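Local coordinates for protein beta-N-acetylhexosaminidase (Beutenbergia cavernae, PDB 5BU9) that probably hydrolyses terminal non-reducing N-acetyl-D-hexosamine residues from N-acetyl-beta-D-hexosaminides, as a member of glycoside hydrolase family 3, at residues 39-44 with 77-82; 14-19 with 295-300; 126-131 with 180-185; 45-50 with 87-92. One frame throughout, in Å; residues are numbered along the deposited sequence.

Contact 1. Residues 39-44 with 77-82; sequences NVFLAG and ATDQEG
Ala77 is tied to strand 39-43 through both polar atoms of its backbone. Its N donates to Val40 O at 3.0 Å, and its O receives Leu42 N at 2.9 Å with a nearly straight N-H...O angle of 163°. The same Ala77 O takes a CA-H...O contact from Phe41 CA at 3.3 Å. One residue further on, a side chain supplies the donor: Thr78 holds OG1 anti to its own N (chi1 -173°), which carries the hydroxyl across to Leu42 O, a hydrogen bond of 2.8 Å. Parallel pairing with helix 50-61 in the connection makes this a beta-alpha-beta unit of the TIM barrel expected for the family 3 N-terminal domain. The backbone of Phe41 hydrogen-bonds instead to Val17 and Thr19 of strand 15-20. CD1 of the Phe41 ring lies 4.1 Å from Ala77 CB, and CE1 is presented to Asp79 OD1 at 3.5 Å; the carboxylate sits at the ring edge, the two planes turned 73° apart. Asp79 OD1 also hydrogen-bonds a bound glycerol and forms a long, weak ion pair with Lys184. With an alanine in place of Phe41, the ring edge beside Asp79 would be gone and the carboxylate would probably be freer to turn. On the other face of the sheet, Leu42 packs against Thr53 and Leu60 of helix 50-61.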
loop_
_atom_site.group_PDB
_atom_site.type_symbol
_atom_site.label_atom_id
_atom_site.label_comp_id
_atom_site.label_asym_id
_atom_site.label_seq_id
_atom_site.Cartn_x
_atom_site.Cartn_y
_atom_site.Cartn_z
ATOM N N ASN A 39 -7.577 -2.049 -9.630
ATOM C CA ASN A 39 -7.531 -2.293 -8.204
ATOM C C ASN A 39 -8.272 -1.186 -7.476
ATOM O O ASN A 39 -8.294 -0.059 -7.948
ATOM C CB ASN A 39 -6.092 -2.366 -7.700
ATOM C CG ASN A 39 -5.211 -3.244 -8.565
ATOM O OD1 ASN A 39 -5.316 -4.463 -8.536
ATOM N ND2 ASN A 39 -4.334 -2.616 -9.349
ATOM N N VAL A 40 -8.863 -1.512 -6.323
ATOM C CA VAL A 40 -9.577 -0.531 -5.533
ATOM C C VAL A 40 -9.168 -0.568 -4.068
ATOM O O VAL A 40 -8.577 -1.527 -3.575
ATOM C CB VAL A 40 -11.096 -0.702 -5.672
ATOM C CG1 VAL A 40 -11.520 -0.460 -7.102
ATOM C CG2 VAL A 40 -11.499 -2.084 -5.253
ATOM N N PHE A 41 -9.497 0.512 -3.385
ATOM C CA PHE A 41 -9.137 0.692 -2.008
ATOM C C PHE A 41 -10.343 1.288 -1.287
ATOM O O PHE A 41 -10.882 2.292 -1.723
ATOM C CB PHE A 41 -7.921 1.617 -1.883
ATOM C CG PHE A 41 -7.645 2.047 -0.488
ATOM C CD1 PHE A 41 -6.910 1.237 0.366
ATOM C CD2 PHE A 41 -8.146 3.250 -0.002
ATOM C CE1 PHE A 41 -6.666 1.637 1.689
ATOM C CE2 PHE A 41 -7.899 3.659 1.303
ATOM C CZ PHE A 41 -7.158 2.837 2.153
ATOM N N LEU A 42 -10.766 0.690 -0.185
ATOM C CA LEU A 42 -11.882 1.255 0.601
ATOM C C LEU A 42 -11.370 2.211 1.675
ATOM O O LEU A 42 -10.619 1.791 2.566
ATOM C CB LEU A 42 -12.708 0.128 1.234
ATOM C CG LEU A 42 -13.791 -0.460 0.327
ATOM C CD1 LEU A 42 -13.233 -1.208 -0.827
ATOM C CD2 LEU A 42 -14.723 -1.357 1.134
ATOM N N ALA A 43 -11.779 3.484 1.591
ATOM C CA ALA A 43 -11.187 4.564 2.391
ATOM C C ALA A 43 -12.108 5.031 3.497
ATOM O O ALA A 43 -13.303 4.762 3.461
ATOM C CB ALA A 43 -10.831 5.747 1.516
ATOM N N GLY A 44 -11.545 5.766 4.452
ATOM C CA GLY A 44 -12.309 6.384 5.528
ATOM C C GLY A 44 -12.448 5.568 6.800
ATOM O O GLY A 44 -11.509 4.893 7.207
ATOM N N ALA A 77 -8.440 -3.618 -1.481
ATOM C CA ALA A 77 -7.621 -3.333 -0.324
ATOM C C ALA A 77 -8.343 -2.433 0.621
ATOM O O ALA A 77 -9.237 -1.690 0.204
ATOM C CB ALA A 77 -6.305 -2.654 -0.765
ATOM N N THR A 78 -7.943 -2.459 1.889
ATOM C CA THR A 78 -8.312 -1.374 2.801
ATOM C C THR A 78 -7.185 -1.223 3.827
ATOM O O THR A 78 -6.209 -1.976 3.806
ATOM C CB THR A 78 -9.693 -1.602 3.497
ATOM O OG1 THR A 78 -10.041 -0.434 4.238
ATOM C CG2 THR A 78 -9.640 -2.758 4.458
ATOM N N ASP A 79 -7.307 -0.224 4.688
ATOM C CA ASP A 79 -6.378 -0.005 5.802
ATOM C C ASP A 79 -6.880 -0.642 7.081
ATOM O O ASP A 79 -7.586 0.040 7.856
ATOM C CB ASP A 79 -6.186 1.496 6.088
ATOM C CG ASP A 79 -5.114 2.149 5.217
ATOM O OD1 ASP A 79 -4.427 1.453 4.424
ATOM O OD2 ASP A 79 -4.960 3.384 5.342
ATOM N N GLN A 80 -6.515 -1.907 7.338
ATOM C CA GLN A 80 -7.003 -2.572 8.554
ATOM C C GLN A 80 -5.801 -2.930 9.438
ATOM O O GLN A 80 -5.461 -4.085 9.583
ATOM C CB GLN A 80 -7.847 -3.814 8.210
ATOM C CG GLN A 80 -8.758 -4.329 9.366
ATOM C CD GLN A 80 -10.097 -3.580 9.489
ATOM O OE1 GLN A 80 -10.193 -2.419 9.128
ATOM N NE2 GLN A 80 -11.137 -4.263 9.980
ATOM N N GLU A 81 -5.149 -1.923 10.010
ATOM C CA GLU A 81 -3.993 -2.149 10.894
ATOM C C GLU A 81 -4.444 -2.516 12.287
ATOM O O GLU A 81 -3.824 -3.352 12.944
ATOM C CB GLU A 81 -3.089 -0.902 10.994
ATOM C CG GLU A 81 -2.465 -0.421 9.674
ATOM C CD GLU A 81 -1.825 0.957 9.805
ATOM O OE1 GLU A 81 -1.386 1.346 10.910
ATOM O OE2 GLU A 81 -1.792 1.682 8.802
ATOM N N GLY A 82 -5.525 -1.868 12.730
ATOM C CA GLY A 82 -5.922 -1.880 14.129
ATOM C C GLY A 82 -5.748 -0.529 14.822
ATOM O O GLY A 82 -5.002 0.341 14.339
#

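Contact 2. Residues 14-19 with 295-300; sequences LFMVGT and IVLVSA
Leu14 O accepts Val296 N of segment 295-300 at 2.8 Å, with an almost linear N-H...O angle of 173°, and Ile295 CA adds a CA-H...O contact of 3.4 Å to the same oxygen. The ladder then alternates regularly, Met16 N to Val296 O, Val298 N to Met16 O at 2.8 Å, and Gly18 N to Val298 O, the last donor lying above the carbonyl plane. The short strand axes are only 13° from parallel and approach to 4.8 Å. On one face selenomethionine Met16, with CG anti to N (chi1 -173°), sets its SE 3.8 Å from Leu297 CD1, while Ile295 CG2 rests on Met16 CB at 3.6 Å. On the other, the Phe15 ring lies side by side with Val296 and meets Val298 CG2 at its edge, 4.0 Å from CD2. Gly18 has a steric reason to lack a side chain: a CB there would fall 2.3 Å from Ser299 O. This pairing of the first and last barrel strands closes the TIM barrel. Phe15 and Val296 are covered by helix 305-318 and Val17 by helix 26-35, whereas Met16 touches Phe41 of neighbouring strand 39-43.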
loop_
_atom_site.group_PDB
_atom_site.type_symbol
_atom_site.label_atom_id
_atom_site.label_comp_id
_atom_site.label_asym_id
_atom_site.label_seq_id
_atom_site.Cartn_x
_atom_site.Cartn_y
_atom_site.Cartn_z
ATOM N N LEU A 14 -1.816 -0.834 -13.006
ATOM C CA LEU A 14 -0.809 -0.128 -12.196
ATOM C C LEU A 14 -1.419 0.943 -11.280
ATOM O O LEU A 14 -0.695 1.738 -10.658
ATOM C CB LEU A 14 0.250 0.509 -13.113
ATOM C CG LEU A 14 0.882 -0.402 -14.178
ATOM C CD1 LEU A 14 2.024 0.347 -14.860
ATOM C CD2 LEU A 14 1.380 -1.724 -13.569
ATOM N N PHE A 15 -2.749 0.970 -11.186
ATOM C CA PHE A 15 -3.418 1.939 -10.319
ATOM C C PHE A 15 -4.363 1.297 -9.303
ATOM O O PHE A 15 -4.987 0.265 -9.565
ATOM C CB PHE A 15 -4.191 2.956 -11.151
ATOM C CG PHE A 15 -3.319 3.976 -11.823
ATOM C CD1 PHE A 15 -2.681 3.684 -13.027
ATOM C CD2 PHE A 15 -3.140 5.225 -11.263
ATOM C CE1 PHE A 15 -1.880 4.619 -13.658
ATOM C CE2 PHE A 15 -2.340 6.181 -11.887
ATOM C CZ PHE A 15 -1.711 5.880 -13.089
HETATM N N MSE A 16 -4.446 1.925 -8.134
HETATM C CA MSE A 16 -5.396 1.527 -7.112
HETATM C C MSE A 16 -6.236 2.758 -6.742
HETATM O O MSE A 16 -5.721 3.719 -6.172
HETATM C CB MSE A 16 -4.682 0.925 -5.891
HETATM C CG MSE A 16 -5.663 0.329 -4.847
HETATM SE SE MSE A 16 -4.756 -0.502 -3.332
HETATM C CE MSE A 16 -4.526 -2.284 -4.067
ATOM N N VAL A 17 -7.524 2.757 -7.091
ATOM C CA VAL A 17 -8.319 3.983 -6.885
ATOM C C VAL A 17 -9.259 3.815 -5.706
ATOM O O VAL A 17 -9.876 2.757 -5.518
ATOM C CB VAL A 17 -9.081 4.396 -8.152
ATOM C CG1 VAL A 17 -10.027 3.304 -8.592
ATOM C CG2 VAL A 17 -9.862 5.652 -7.884
ATOM N N GLY A 18 -9.319 4.855 -4.886
ATOM C CA GLY A 18 -10.101 4.840 -3.666
ATOM C C GLY A 18 -11.584 4.953 -3.932
ATOM O O GLY A 18 -11.995 5.435 -4.981
ATOM N N THR A 19 -12.378 4.433 -2.999
ATOM C CA THR A 19 -13.801 4.747 -2.867
ATOM C C THR A 19 -14.047 4.785 -1.368
ATOM O O THR A 19 -13.316 4.169 -0.588
ATOM C CB THR A 19 -14.735 3.699 -3.541
ATOM O OG1 THR A 19 -16.088 4.084 -3.342
ATOM C CG2 THR A 19 -14.573 2.331 -2.935
ATOM N N ILE A 295 2.172 -0.341 -8.304
ATOM C CA ILE A 295 0.815 0.173 -8.106
ATOM C C ILE A 295 0.844 1.577 -7.479
ATOM O O ILE A 295 1.414 1.783 -6.405
ATOM C CB ILE A 295 -0.045 -0.805 -7.251
ATOM C CG1 ILE A 295 -0.251 -2.146 -7.973
ATOM C CG2 ILE A 295 -1.393 -0.140 -6.860
ATOM C CD1 ILE A 295 -1.041 -3.215 -7.127
ATOM N N VAL A 296 0.248 2.535 -8.180
ATOM C CA VAL A 296 0.142 3.902 -7.710
ATOM C C VAL A 296 -1.172 4.036 -6.952
ATOM O O VAL A 296 -2.266 3.839 -7.519
ATOM C CB VAL A 296 0.221 4.882 -8.882
ATOM C CG1 VAL A 296 0.105 6.333 -8.394
ATOM C CG2 VAL A 296 1.539 4.658 -9.678
ATOM N N LEU A 297 -1.078 4.341 -5.663
ATOM C CA LEU A 297 -2.256 4.424 -4.819
ATOM C C LEU A 297 -2.888 5.809 -4.968
ATOM O O LEU A 297 -2.230 6.814 -4.727
ATOM C CB LEU A 297 -1.883 4.132 -3.369
ATOM C CG LEU A 297 -3.033 4.192 -2.355
ATOM C CD1 LEU A 297 -4.100 3.178 -2.696
ATOM C CD2 LEU A 297 -2.512 4.002 -0.934
ATOM N N VAL A 298 -4.144 5.867 -5.407
ATOM C CA VAL A 298 -4.874 7.145 -5.553
ATOM C C VAL A 298 -6.156 7.053 -4.709
ATOM O O VAL A 298 -7.236 6.851 -5.236
ATOM C CB VAL A 298 -5.174 7.441 -7.043
ATOM C CG1 VAL A 298 -5.683 8.848 -7.233
ATOM C CG2 VAL A 298 -3.912 7.240 -7.879
ATOM N N SER A 299 -6.022 7.177 -3.386
ATOM C CA SER A 299 -7.102 6.840 -2.454
ATOM C C SER A 299 -7.898 8.048 -1.968
ATOM O O SER A 299 -9.105 8.125 -2.195
ATOM C CB SER A 299 -6.529 6.094 -1.249
ATOM O OG SER A 299 -5.373 6.762 -0.734
ATOM N N ALA A 300 -7.220 8.990 -1.308
ATOM C CA ALA A 300 -7.894 10.117 -0.662
ATOM C C ALA A 300 -8.715 10.891 -1.690
ATOM O O ALA A 300 -9.865 11.221 -1.449
ATOM C CB ALA A 300 -6.854 11.067 0.057
#

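Contact 3. Residues 126-131 with 180-185; sequences INLNLA and ETVIKH
Lys184 reaches across to Leu130 with its ammonium group, NZ donating to Leu130 O at 2.6 Å from above the carbonyl plane. The chain leaves CB with CG between N and the carbonyl carbon (chi1 65°) and is extended from there on, which carries NZ the whole way to that oxygen. The same NZ makes a salt bridge with Glu81 and hydrogen-bonds a bound glycerol, consistent with a polar pocket at the C-terminal ends of the strands. Segments 126-131 and 180-185 belong to adjacent parallel strands of the TIM barrel, connected through helix 160-176. With a methionine in place of Lys184 the ammonium group is lost, and Leu130 O would probably lack this bond and Glu81 one of its salt-bridge partners. Asn129 N donates to Glu180 O at 2.8 Å and 175°, nearly straight, and Glu180 N bonds to Asn127 O at 3.1 Å. Beyond these, the chain bends through an inverse gamma turn centred on Leu130, and Val182 N becomes two-pronged: it bonds to Ala131 O at 3.0 Å and weakly to Asn129 O. The side-chain amide of Asn129 turns elsewhere, its OD1 accepting from Gln80 N, and Glu180 OE2 pairs with Arg175. Apolar packing centres on Val182 CG2. Leu128 crosses it at about a right angle and sets CD1 3.7 Å from it, while Leu130 runs alongside, pointing the same way, with CD2 equally close to that methyl. Lys184 CG lies 3.7 Å above the plane of the His185 ring, over its centre, the peptide between them being cis.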
loop_
_atom_site.group_PDB
_atom_site.type_symbol
_atom_site.label_atom_id
_atom_site.label_comp_id
_atom_site.label_asym_id
_atom_site.label_seq_id
_atom_site.Cartn_x
_atom_site.Cartn_y
_atom_site.Cartn_z
ATOM N N ILE A 126 -12.620 -8.151 0.981
ATOM C CA ILE A 126 -11.263 -7.607 0.979
ATOM C C ILE A 126 -10.292 -8.758 0.709
ATOM O O ILE A 126 -10.443 -9.823 1.312
ATOM C CB ILE A 126 -10.936 -6.936 2.342
ATOM C CG1 ILE A 126 -11.897 -5.782 2.596
ATOM C CG2 ILE A 126 -9.432 -6.562 2.451
ATOM C CD1 ILE A 126 -11.758 -4.663 1.611
ATOM N N ASN A 127 -9.301 -8.567 -0.167
ATOM C CA ASN A 127 -8.249 -9.581 -0.321
ATOM C C ASN A 127 -6.854 -8.995 -0.169
ATOM O O ASN A 127 -5.874 -9.700 -0.333
ATOM C CB ASN A 127 -8.350 -10.310 -1.671
ATOM C CG ASN A 127 -8.340 -9.362 -2.859
ATOM O OD1 ASN A 127 -7.815 -8.247 -2.787
ATOM N ND2 ASN A 127 -8.960 -9.791 -3.955
ATOM N N LEU A 128 -6.761 -7.700 0.129
ATOM C CA LEU A 128 -5.453 -7.121 0.384
ATOM C C LEU A 128 -5.546 -6.166 1.560
ATOM O O LEU A 128 -6.417 -5.291 1.583
ATOM C CB LEU A 128 -4.914 -6.399 -0.859
ATOM C CG LEU A 128 -3.478 -5.906 -0.710
ATOM C CD1 LEU A 128 -2.515 -7.103 -0.505
ATOM C CD2 LEU A 128 -3.073 -5.071 -1.918
ATOM N N ASN A 129 -4.673 -6.359 2.551
ATOM C CA ASN A 129 -4.583 -5.434 3.689
ATOM C C ASN A 129 -3.340 -4.549 3.536
ATOM O O ASN A 129 -2.230 -5.057 3.373
ATOM C CB ASN A 129 -4.540 -6.214 5.013
ATOM C CG ASN A 129 -4.870 -5.350 6.236
ATOM O OD1 ASN A 129 -5.116 -4.159 6.118
ATOM N ND2 ASN A 129 -4.884 -5.973 7.431
ATOM N N LEU A 130 -3.519 -3.231 3.585
ATOM C CA LEU A 130 -2.361 -2.330 3.613
ATOM C C LEU A 130 -1.833 -2.262 5.057
ATOM O O LEU A 130 -2.026 -1.277 5.796
ATOM C CB LEU A 130 -2.718 -0.933 3.053
ATOM C CG LEU A 130 -3.408 -0.899 1.684
ATOM C CD1 LEU A 130 -3.439 0.530 1.149
ATOM C CD2 LEU A 130 -2.727 -1.820 0.668
ATOM N N ALA A 131 -1.150 -3.338 5.435
ATOM C CA ALA A 131 -0.634 -3.565 6.788
ATOM C C ALA A 131 0.093 -4.902 6.653
ATOM O O ALA A 131 -0.205 -5.630 5.733
ATOM C CB ALA A 131 -1.787 -3.626 7.832
ATOM N N GLU A 180 -3.828 -11.095 1.505
ATOM C CA GLU A 180 -2.419 -10.746 1.397
ATOM C C GLU A 180 -2.157 -9.456 2.138
ATOM O O GLU A 180 -3.083 -8.679 2.371
ATOM C CB GLU A 180 -1.979 -10.619 -0.067
ATOM C CG GLU A 180 -1.469 -11.954 -0.664
ATOM C CD GLU A 180 -0.146 -12.448 -0.039
ATOM O OE1 GLU A 180 0.335 -13.532 -0.466
ATOM O OE2 GLU A 180 0.414 -11.757 0.862
ATOM N N THR A 181 -0.897 -9.230 2.504
ATOM C CA THR A 181 -0.528 -8.028 3.240
ATOM C C THR A 181 0.441 -7.154 2.434
ATOM O O THR A 181 1.037 -7.608 1.455
ATOM C CB THR A 181 0.100 -8.396 4.580
ATOM O OG1 THR A 181 1.033 -9.468 4.382
ATOM C CG2 THR A 181 -1.000 -8.853 5.566
ATOM N N VAL A 182 0.539 -5.889 2.822
ATOM C CA VAL A 182 1.507 -4.962 2.253
ATOM C C VAL A 182 2.367 -4.405 3.373
ATOM O O VAL A 182 1.865 -3.662 4.195
ATOM C CB VAL A 182 0.797 -3.837 1.527
ATOM C CG1 VAL A 182 1.820 -2.876 0.908
ATOM C CG2 VAL A 182 -0.173 -4.431 0.462
ATOM N N ILE A 183 3.644 -4.761 3.455
ATOM C CA ILE A 183 4.435 -4.214 4.567
ATOM C C ILE A 183 4.760 -2.751 4.236
ATOM O O ILE A 183 5.002 -2.411 3.073
ATOM C CB ILE A 183 5.694 -5.076 4.855
ATOM C CG1 ILE A 183 6.577 -5.205 3.628
ATOM C CG2 ILE A 183 5.286 -6.479 5.299
ATOM C CD1 ILE A 183 7.902 -5.818 3.965
ATOM N N LYS A 184 4.700 -1.872 5.230
ATOM C CA LYS A 184 4.817 -0.423 4.974
ATOM C C LYS A 184 5.532 0.262 6.164
ATOM O O LYS A 184 5.525 -0.300 7.263
ATOM C CB LYS A 184 3.430 0.153 4.730
ATOM C CG LYS A 184 2.477 0.104 5.932
ATOM C CD LYS A 184 1.100 0.556 5.464
ATOM C CE LYS A 184 0.179 0.863 6.616
ATOM N NZ LYS A 184 -1.232 1.205 6.167
ATOM N N HIS A 185 6.183 1.413 5.983
ATOM C CA HIS A 185 6.373 2.125 4.719
ATOM C C HIS A 185 7.862 2.236 4.416
ATOM O O HIS A 185 8.572 2.984 5.078
ATOM C CB HIS A 185 5.785 3.557 4.781
ATOM C CG HIS A 185 4.447 3.655 5.442
ATOM N ND1 HIS A 185 4.261 3.430 6.789
ATOM C CD2 HIS A 185 3.230 3.999 4.945
ATOM C CE1 HIS A 185 2.986 3.615 7.091
ATOM N NE2 HIS A 185 2.338 3.970 5.992
#

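Contact 4. Residues 45-50 with 87-92; sequences RSNAGV and VLRGPG
Arg45 and Val87 cross at about a right angle, the valine bringing CG2 to within 3.8 Å of Arg45 NH2. Bending at chi2 (-63°) turns the Arg45 chain back beside segment 87-92, where its CD meets Arg89 NH1 at 4.2 Å. The two guanidinium planes are 65° apart, so these like-charged groups are not stacked; Arg45 NH1 has a weak hydrogen bond to Asn84 O. Further along, Asn47 lays OD1 beside the aliphatic part of Arg89, 3.7 Å from CB. Ser46 turns its hydroxyl forward along its own loop: OG, anti to N (chi1 176°), accepts from Ala48 N, an ST turn, while its CB approaches Leu88 CD2. The backbones are joined by three sound hydrogen bonds. Ser46 N donates to Val87 O at 2.7 Å, Arg89 N to Ser46 O at 2.8 Å, and Val50 N to Pro91 O. Between Arg89 O and Gly49 N the direct bond is weak, and a water bridges the pair, donating to Arg89 O at 2.7 Å and accepting from Gly49 N at 2.8 Å. Gly90 lies so close to segment 45-50 that a CB would stand 2.3 Å from Asn47 O; its backbone angles also call for glycine. The paired loops lie beyond the C-terminal ends of strands 39-43 and 85-86. Gly49 is the N-cap of helix 50-61, Val87 packs on Thr78 and Asp79 of strand 75-82, and Leu88 and Val50 rest on Leu121 and Ala123 of helix 107-123.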
loop_
_atom_site.group_PDB
_atom_site.type_symbol
_atom_site.label_atom_id
_atom_site.label_comp_id
_atom_site.label_asym_id
_atom_site.label_seq_id
_atom_site.Cartn_x
_atom_site.Cartn_y
_atom_site.Cartn_z
ATOM N N ARG A 45 -13.607 5.656 7.449
ATOM C CA ARG A 45 -13.935 4.834 8.621
ATOM C C ARG A 45 -15.391 4.453 8.402
ATOM O O ARG A 45 -16.276 5.303 8.295
ATOM C CB ARG A 45 -13.718 5.559 9.989
ATOM C CG ARG A 45 -12.245 6.072 10.282
ATOM C CD ARG A 45 -11.161 4.951 10.370
ATOM N NE ARG A 45 -9.817 5.452 10.710
ATOM C CZ ARG A 45 -8.813 5.693 9.844
ATOM N NH1 ARG A 45 -7.648 6.177 10.286
ATOM N NH2 ARG A 45 -8.944 5.469 8.536
ATOM N N SER A 46 -15.611 3.161 8.240
ATOM C CA SER A 46 -16.942 2.632 8.064
ATOM C C SER A 46 -17.340 1.796 9.255
ATOM O O SER A 46 -16.548 1.007 9.776
ATOM C CB SER A 46 -17.029 1.791 6.805
ATOM O OG SER A 46 -18.319 1.235 6.723
ATOM N N ASN A 47 -18.580 1.972 9.676
ATOM C CA ASN A 47 -19.152 1.215 10.780
ATOM C C ASN A 47 -20.273 0.332 10.256
ATOM O O ASN A 47 -21.073 -0.190 11.033
ATOM C CB ASN A 47 -19.698 2.166 11.845
ATOM C CG ASN A 47 -19.678 1.574 13.231
ATOM O OD1 ASN A 47 -18.660 1.024 13.663
ATOM N ND2 ASN A 47 -20.803 1.709 13.959
ATOM N N ALA A 48 -20.360 0.181 8.940
ATOM C CA ALA A 48 -21.546 -0.453 8.371
ATOM C C ALA A 48 -21.552 -1.963 8.654
ATOM O O ALA A 48 -22.609 -2.558 8.792
ATOM C CB ALA A 48 -21.640 -0.179 6.888
ATOM N N GLY A 49 -20.375 -2.554 8.794
ATOM C CA GLY A 49 -20.275 -3.974 9.075
ATOM C C GLY A 49 -19.943 -4.837 7.867
ATOM O O GLY A 49 -19.863 -4.346 6.734
ATOM N N VAL A 50 -19.770 -6.133 8.114
ATOM C CA VAL A 50 -19.253 -7.062 7.107
ATOM C C VAL A 50 -20.158 -7.181 5.881
ATOM O O VAL A 50 -19.698 -6.996 4.755
ATOM C CB VAL A 50 -19.009 -8.447 7.728
ATOM C CG1 VAL A 50 -18.804 -9.466 6.639
ATOM C CG2 VAL A 50 -17.785 -8.402 8.624
ATOM N N VAL A 87 -10.216 0.853 9.054
ATOM C CA VAL A 87 -11.240 1.454 8.223
ATOM C C VAL A 87 -12.567 0.716 8.438
ATOM O O VAL A 87 -13.627 1.326 8.448
ATOM C CB VAL A 87 -10.854 1.438 6.742
ATOM C CG1 VAL A 87 -12.089 1.795 5.892
ATOM C CG2 VAL A 87 -9.661 2.399 6.460
ATOM N N LEU A 88 -12.508 -0.599 8.603
ATOM C CA LEU A 88 -13.732 -1.397 8.618
ATOM C C LEU A 88 -14.067 -1.830 10.039
ATOM O O LEU A 88 -13.342 -2.613 10.678
ATOM C CB LEU A 88 -13.593 -2.606 7.684
ATOM C CG LEU A 88 -13.401 -2.216 6.205
ATOM C CD1 LEU A 88 -13.176 -3.443 5.327
ATOM C CD2 LEU A 88 -14.580 -1.374 5.683
ATOM N N ARG A 89 -15.189 -1.326 10.516
ATOM C CA ARG A 89 -15.603 -1.540 11.888
ATOM C C ARG A 89 -17.083 -1.867 11.898
ATOM O O ARG A 89 -17.741 -1.712 10.876
ATOM C CB ARG A 89 -15.295 -0.290 12.735
ATOM C CG ARG A 89 -14.878 -0.592 14.170
ATOM C CD ARG A 89 -14.884 0.659 15.023
ATOM N NE ARG A 89 -14.121 1.727 14.383
ATOM C CZ ARG A 89 -12.794 1.826 14.427
ATOM N NH1 ARG A 89 -12.168 2.846 13.816
ATOM N NH2 ARG A 89 -12.095 0.903 15.093
ATOM N N GLY A 90 -17.609 -2.331 13.032
ATOM C CA GLY A 90 -19.041 -2.535 13.153
ATOM C C GLY A 90 -19.438 -4.000 13.180
ATOM O O GLY A 90 -18.598 -4.850 13.486
ATOM N N PRO A 91 -20.716 -4.302 12.854
ATOM C CA PRO A 91 -21.237 -5.681 12.924
ATOM C C PRO A 91 -20.404 -6.698 12.128
ATOM O O PRO A 91 -20.249 -6.586 10.906
ATOM C CB PRO A 91 -22.652 -5.547 12.355
ATOM C CG PRO A 91 -23.028 -4.116 12.696
ATOM C CD PRO A 91 -21.765 -3.335 12.469
ATOM N N GLY A 92 -19.850 -7.675 12.845
ATOM C CA GLY A 92 -19.031 -8.717 12.237
ATOM C C GLY A 92 -17.534 -8.430 12.219
ATOM O O GLY A 92 -16.741 -9.280 11.824
HETATM O O HOH W 1 -17.805 -1.680 8.147
#

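Contacts 2, 1 and 3 are every second pairing along six neighbouring strands of one TIM barrel, their centres 9 to 13 Å apart. Contact 2 joins contact 1 through Ala43 N and Thr19 O, 2.8 Å apart, and reaches contact 3 across the barrel interior, where Met16 CE lies 3.8 Å from Leu128 CD2. The salt bridge of Glu81 OE2 with Lys184 NZ, 2.7 Å, ties contacts 1 and 3 together beside bound glycerol, which may mark the substrate pocket. Contact 4 is peripheral: Gln80 NE2 and Leu88 O, 2.8 Å apart, link it to contact 1, whereas contact 2 is about 21 Å away between centres and does not touch it.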